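Local atomic coordinates of acetyltransferase of GNAT family (PDB entry 3D8P), a protein that probably transfers an acetyl group from acetyl-coenzyme A to an amine of its substrate, as is usual in the GNAT family. Residues A3-Y13 and F55-V66. Sequence-based numbering, arbitrary orientation.
Sequences AINIIEYNRSY and FWLAINNHQNIV. With ACT (acetate ion), chain D.
Strand 5-8 is the first strand, at one edge of the mixed GNAT sheet within this chain, and runs antiparallel to strand 54-59, tied to it by paired backbone bonds between Asn5 and Ile59 and between Ile7 and Leu57. A fifth bond, from Tyr9 N to Phe55 O (2.9 Å), closes the ladder. On one sheet face, which helix 95-109 covers, Ile6 spans two neighbours: CD1 rests on Ala58 CB at 3.6 Å, while CG2 meets Trp56 CB with the side chains crossing at about a right angle. On the other face, Ile7 CD1 touches Ile59 CD1 (3.7 Å). Beyond the strand, Tyr13 comes back over this second face. With CG anti to the carbonyl carbon (chi1 -79°), its ring is laid so that Leu57 CD1 sits over one face, 3.8 Å from the centroid, in a CH-pi contact; Ile65 CD1 approaches the ring obliquely at CD1 of Tyr13. The phenol OH donates to Gln63 O at 2.6 Å, 17° out of the carbonyl plane, and accepts from a water that also donates to Gln63 OE1. At the N-terminal end of segment 3-13, Ile4 CD1 and Val66 CG2 meet tip to tip, 3.7 Å apart. Gripped at its hydroxyl by two partners and backed by Leu57, the Tyr13 ring is limited in rotation and tilt, which ties the segment before helix 14-28 to the type I turn Asn60-Gln63.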
loop_
_atom_site.group_PDB
_atom_site.type_symbol
_atom_site.label_atom_id
_atom_site.label_comp_id
_atom_site.label_asym_id
_atom_site.label_seq_id
_atom_site.Cartn_x
_atom_site.Cartn_y
_atom_site.Cartn_z
ATOM N N ALA A 3 -2.668 -21.493 0.173
ATOM C CA ALA A 3 -1.356 -21.067 0.721
ATOM C C ALA A 3 -1.462 -19.711 1.437
ATOM O O ALA A 3 -0.872 -19.543 2.499
ATOM C CB ALA A 3 -0.281 -21.020 -0.394
ATOM N N ILE A 4 -2.235 -18.774 0.873
ATOM C CA ILE A 4 -2.299 -17.369 1.358
ATOM C C ILE A 4 -3.714 -16.860 1.681
ATOM O O ILE A 4 -4.658 -17.150 0.953
ATOM C CB ILE A 4 -1.646 -16.431 0.302
ATOM C CG1 ILE A 4 -0.189 -16.848 0.057
ATOM C CG2 ILE A 4 -1.723 -14.974 0.702
ATOM C CD1 ILE A 4 0.660 -16.968 1.302
ATOM N N ASN A 5 -3.844 -16.107 2.777
ATOM C CA ASN A 5 -5.110 -15.484 3.211
ATOM C C ASN A 5 -4.903 -13.993 3.424
ATOM O O ASN A 5 -3.815 -13.584 3.811
ATOM C CB ASN A 5 -5.549 -16.063 4.548
ATOM C CG ASN A 5 -5.330 -17.537 4.622
ATOM O OD1 ASN A 5 -5.808 -18.283 3.760
ATOM N ND2 ASN A 5 -4.583 -17.981 5.643
ATOM N N ILE A 6 -5.949 -13.201 3.201
ATOM C CA ILE A 6 -5.891 -11.752 3.407
ATOM C C ILE A 6 -6.719 -11.442 4.652
ATOM O O ILE A 6 -7.872 -11.817 4.728
ATOM C CB ILE A 6 -6.431 -10.912 2.190
ATOM C CG1 ILE A 6 -5.778 -11.310 0.867
ATOM C CG2 ILE A 6 -6.226 -9.417 2.402
ATOM C CD1 ILE A 6 -4.323 -11.116 0.807
ATOM N N ILE A 7 -6.110 -10.758 5.616
ATOM C CA ILE A 7 -6.782 -10.341 6.832
ATOM C C ILE A 7 -6.566 -8.849 7.061
ATOM O O ILE A 7 -5.672 -8.230 6.477
ATOM C CB ILE A 7 -6.264 -11.105 8.072
ATOM C CG1 ILE A 7 -4.742 -10.891 8.249
ATOM C CG2 ILE A 7 -6.672 -12.594 7.969
ATOM C CD1 ILE A 7 -4.189 -11.313 9.588
ATOM N N GLU A 8 -7.402 -8.262 7.899
ATOM C CA GLU A 8 -7.197 -6.902 8.298
ATOM C C GLU A 8 -6.052 -6.906 9.301
ATOM O O GLU A 8 -5.870 -7.865 10.073
ATOM C CB GLU A 8 -8.452 -6.319 8.938
ATOM C CG GLU A 8 -8.343 -4.806 9.174
ATOM C CD GLU A 8 -9.672 -4.156 9.537
ATOM O OE1 GLU A 8 -10.117 -4.303 10.701
ATOM O OE2 GLU A 8 -10.247 -3.457 8.669
ATOM N N TYR A 9 -5.258 -5.845 9.268
ATOM C CA TYR A 9 -4.216 -5.649 10.259
ATOM C C TYR A 9 -4.855 -5.661 11.655
ATOM O O TYR A 9 -5.945 -5.128 11.838
ATOM C CB TYR A 9 -3.531 -4.304 10.021
ATOM C CG TYR A 9 -2.644 -3.836 11.165
ATOM C CD1 TYR A 9 -1.299 -4.186 11.208
ATOM C CD2 TYR A 9 -3.149 -3.043 12.193
ATOM C CE1 TYR A 9 -0.488 -3.787 12.237
ATOM C CE2 TYR A 9 -2.343 -2.641 13.238
ATOM C CZ TYR A 9 -1.005 -3.005 13.237
ATOM O OH TYR A 9 -0.180 -2.615 14.253
ATOM N N ASN A 10 -4.183 -6.298 12.614
ATOM C CA ASN A 10 -4.514 -6.119 14.024
ATOM C C ASN A 10 -3.197 -5.779 14.752
ATOM O O ASN A 10 -2.112 -5.997 14.172
ATOM C CB ASN A 10 -5.325 -7.286 14.612
ATOM C CG ASN A 10 -4.502 -8.530 14.835
ATOM O OD1 ASN A 10 -3.587 -8.528 15.640
ATOM N ND2 ASN A 10 -4.874 -9.626 14.170
ATOM N N ARG A 11 -3.304 -5.197 15.955
ATOM C CA ARG A 11 -2.153 -4.682 16.738
ATOM C C ARG A 11 -1.067 -5.683 17.083
ATOM O O ARG A 11 0.063 -5.290 17.353
ATOM C CB ARG A 11 -2.625 -4.047 18.056
ATOM C CG ARG A 11 -3.456 -2.801 17.833
ATOM C CD ARG A 11 -3.525 -1.930 19.084
ATOM N NE ARG A 11 -4.152 -2.593 20.223
ATOM C CZ ARG A 11 -5.468 -2.753 20.384
ATOM N NH1 ARG A 11 -6.320 -2.361 19.445
ATOM N NH2 ARG A 11 -5.936 -3.335 21.481
ATOM N N SER A 12 -1.403 -6.970 17.102
ATOM C CA SER A 12 -0.406 -7.987 17.397
ATOM C C SER A 12 0.696 -7.979 16.363
ATOM O O SER A 12 1.821 -8.359 16.661
ATOM C CB SER A 12 -1.039 -9.385 17.487
ATOM O OG SER A 12 -1.695 -9.782 16.296
ATOM N N TYR A 13 0.373 -7.506 15.154
ATOM C CA TYR A 13 1.304 -7.528 14.026
ATOM C C TYR A 13 2.200 -6.302 13.925
ATOM O O TYR A 13 3.024 -6.247 13.013
ATOM C CB TYR A 13 0.531 -7.691 12.721
ATOM C CG TYR A 13 0.074 -9.088 12.393
ATOM C CD1 TYR A 13 0.973 -10.035 11.910
ATOM C CD2 TYR A 13 -1.260 -9.456 12.520
ATOM C CE1 TYR A 13 0.559 -11.314 11.578
ATOM C CE2 TYR A 13 -1.690 -10.738 12.191
ATOM C CZ TYR A 13 -0.786 -11.661 11.702
ATOM O OH TYR A 13 -1.214 -12.953 11.392
ATOM N N PHE A 55 -6.095 -1.309 5.978
ATOM C CA PHE A 55 -4.778 -1.914 6.023
ATOM C C PHE A 55 -4.972 -3.429 6.109
ATOM O O PHE A 55 -5.554 -3.958 7.075
ATOM C CB PHE A 55 -3.887 -1.344 7.140
ATOM C CG PHE A 55 -2.443 -1.430 6.811
ATOM C CD1 PHE A 55 -1.811 -2.671 6.750
ATOM C CD2 PHE A 55 -1.722 -0.305 6.474
ATOM C CE1 PHE A 55 -0.488 -2.781 6.414
ATOM C CE2 PHE A 55 -0.390 -0.404 6.138
ATOM C CZ PHE A 55 0.235 -1.645 6.106
ATOM N N TRP A 56 -4.509 -4.106 5.056
ATOM C CA TRP A 56 -4.664 -5.544 4.890
ATOM C C TRP A 56 -3.307 -6.230 4.881
ATOM O O TRP A 56 -2.300 -5.655 4.439
ATOM C CB TRP A 56 -5.395 -5.863 3.580
ATOM C CG TRP A 56 -6.727 -5.183 3.420
ATOM C CD1 TRP A 56 -7.001 -4.094 2.624
ATOM C CD2 TRP A 56 -7.965 -5.532 4.060
ATOM N NE1 TRP A 56 -8.323 -3.747 2.740
ATOM C CE2 TRP A 56 -8.941 -4.610 3.609
ATOM C CE3 TRP A 56 -8.348 -6.538 4.960
ATOM C CZ2 TRP A 56 -10.269 -4.666 4.025
ATOM C CZ3 TRP A 56 -9.656 -6.591 5.379
ATOM C CH2 TRP A 56 -10.607 -5.647 4.919
ATOM N N LEU A 57 -3.289 -7.451 5.399
ATOM C CA LEU A 57 -2.092 -8.278 5.407
ATOM C C LEU A 57 -2.363 -9.555 4.650
ATOM O O LEU A 57 -3.396 -10.189 4.844
ATOM C CB LEU A 57 -1.701 -8.663 6.838
ATOM C CG LEU A 57 -1.539 -7.516 7.825
ATOM C CD1 LEU A 57 -1.217 -8.056 9.194
ATOM C CD2 LEU A 57 -0.463 -6.530 7.339
ATOM N N ALA A 58 -1.423 -9.935 3.794
ATOM C CA ALA A 58 -1.423 -11.254 3.185
ATOM C C ALA A 58 -0.566 -12.080 4.131
ATOM O O ALA A 58 0.567 -11.679 4.470
ATOM C CB ALA A 58 -0.832 -11.218 1.803
ATOM N N ILE A 59 -1.116 -13.211 4.585
ATOM C CA ILE A 59 -0.445 -14.050 5.541
ATOM C C ILE A 59 -0.382 -15.501 5.052
ATOM O O ILE A 59 -1.253 -15.978 4.329
ATOM C CB ILE A 59 -1.121 -13.948 6.952
ATOM C CG1 ILE A 59 -2.563 -14.474 6.920
ATOM C CG2 ILE A 59 -1.085 -12.496 7.475
ATOM C CD1 ILE A 59 -3.208 -14.661 8.315
ATOM N N ASN A 60 0.657 -16.205 5.468
ATOM C CA ASN A 60 0.829 -17.592 5.075
ATOM C C ASN A 60 0.162 -18.537 6.091
ATOM O O ASN A 60 -0.596 -18.092 6.967
ATOM C CB ASN A 60 2.324 -17.881 4.862
ATOM C CG ASN A 60 3.144 -17.793 6.138
ATOM O OD1 ASN A 60 2.613 -17.654 7.239
ATOM N ND2 ASN A 60 4.461 -17.908 5.988
ATOM N N ASN A 61 0.428 -19.833 5.956
ATOM C CA ASN A 61 -0.151 -20.863 6.823
ATOM C C ASN A 61 0.253 -20.726 8.292
ATOM O O ASN A 61 -0.469 -21.160 9.186
ATOM C CB ASN A 61 0.217 -22.269 6.288
ATOM C CG ASN A 61 1.727 -22.573 6.379
ATOM O OD1 ASN A 61 2.572 -21.773 5.956
ATOM N ND2 ASN A 61 2.063 -23.743 6.935
ATOM N N HIS A 62 1.415 -20.124 8.530
ATOM C CA HIS A 62 1.909 -19.857 9.878
ATOM C C HIS A 62 1.423 -18.501 10.417
ATOM O O HIS A 62 1.771 -18.096 11.532
ATOM C CB HIS A 62 3.427 -19.957 9.871
ATOM C CG HIS A 62 3.915 -21.351 9.616
ATOM N ND1 HIS A 62 3.854 -22.343 10.576
ATOM C CD2 HIS A 62 4.441 -21.929 8.511
ATOM C CE1 HIS A 62 4.333 -23.467 10.076
ATOM N NE2 HIS A 62 4.695 -23.244 8.824
ATOM N N GLN A 63 0.593 -17.851 9.609
ATOM C CA GLN A 63 -0.013 -16.546 9.884
ATOM C C GLN A 63 1.011 -15.382 9.932
ATOM O O GLN A 63 0.788 -14.340 10.568
ATOM C CB GLN A 63 -0.916 -16.650 11.125
ATOM C CG GLN A 63 -1.964 -17.755 10.940
ATOM C CD GLN A 63 -3.013 -17.798 12.030
ATOM O OE1 GLN A 63 -3.619 -16.780 12.360
ATOM N NE2 GLN A 63 -3.250 -19.002 12.592
ATOM N N ASN A 64 2.137 -15.572 9.259
ATOM C CA ASN A 64 3.118 -14.515 9.146
ATOM C C ASN A 64 2.851 -13.678 7.921
ATOM O O ASN A 64 2.334 -14.171 6.927
ATOM C CB ASN A 64 4.511 -15.086 9.065
ATOM C CG ASN A 64 4.923 -15.741 10.353
ATOM O OD1 ASN A 64 5.306 -16.893 10.345
ATOM N ND2 ASN A 64 4.806 -15.015 11.475
ATOM N N ILE A 65 3.258 -12.422 8.001
ATOM C CA ILE A 65 3.073 -11.457 6.936
ATOM C C ILE A 65 3.946 -11.802 5.752
ATOM O O ILE A 65 5.157 -11.966 5.901
ATOM C CB ILE A 65 3.430 -9.987 7.418
ATOM C CG1 ILE A 65 2.474 -9.546 8.534
ATOM C CG2 ILE A 65 3.377 -9.002 6.214
ATOM C CD1 ILE A 65 2.811 -8.239 9.228
ATOM N N VAL A 66 3.316 -11.947 4.583
ATOM C CA VAL A 66 4.037 -12.117 3.325
ATOM C C VAL A 66 3.688 -10.966 2.344
ATOM O O VAL A 66 4.291 -10.848 1.291
ATOM C CB VAL A 66 3.853 -13.552 2.684
ATOM C CG1 VAL A 66 4.377 -14.648 3.619
ATOM C CG2 VAL A 66 2.414 -13.822 2.261
HETATM C C ACT D . -1.113 0.012 16.538
HETATM O O ACT D . -2.160 0.459 15.995
HETATM O OXT ACT D . -0.689 -1.061 16.046
HETATM C CH3 ACT D . -0.401 0.688 17.694
HETATM O O HOH W 1 1.715 -20.823 3.221
HETATM O O HOH W 2 -8.602 -2.689 6.342
HETATM O O HOH W 3 -3.789 -13.667 12.074
#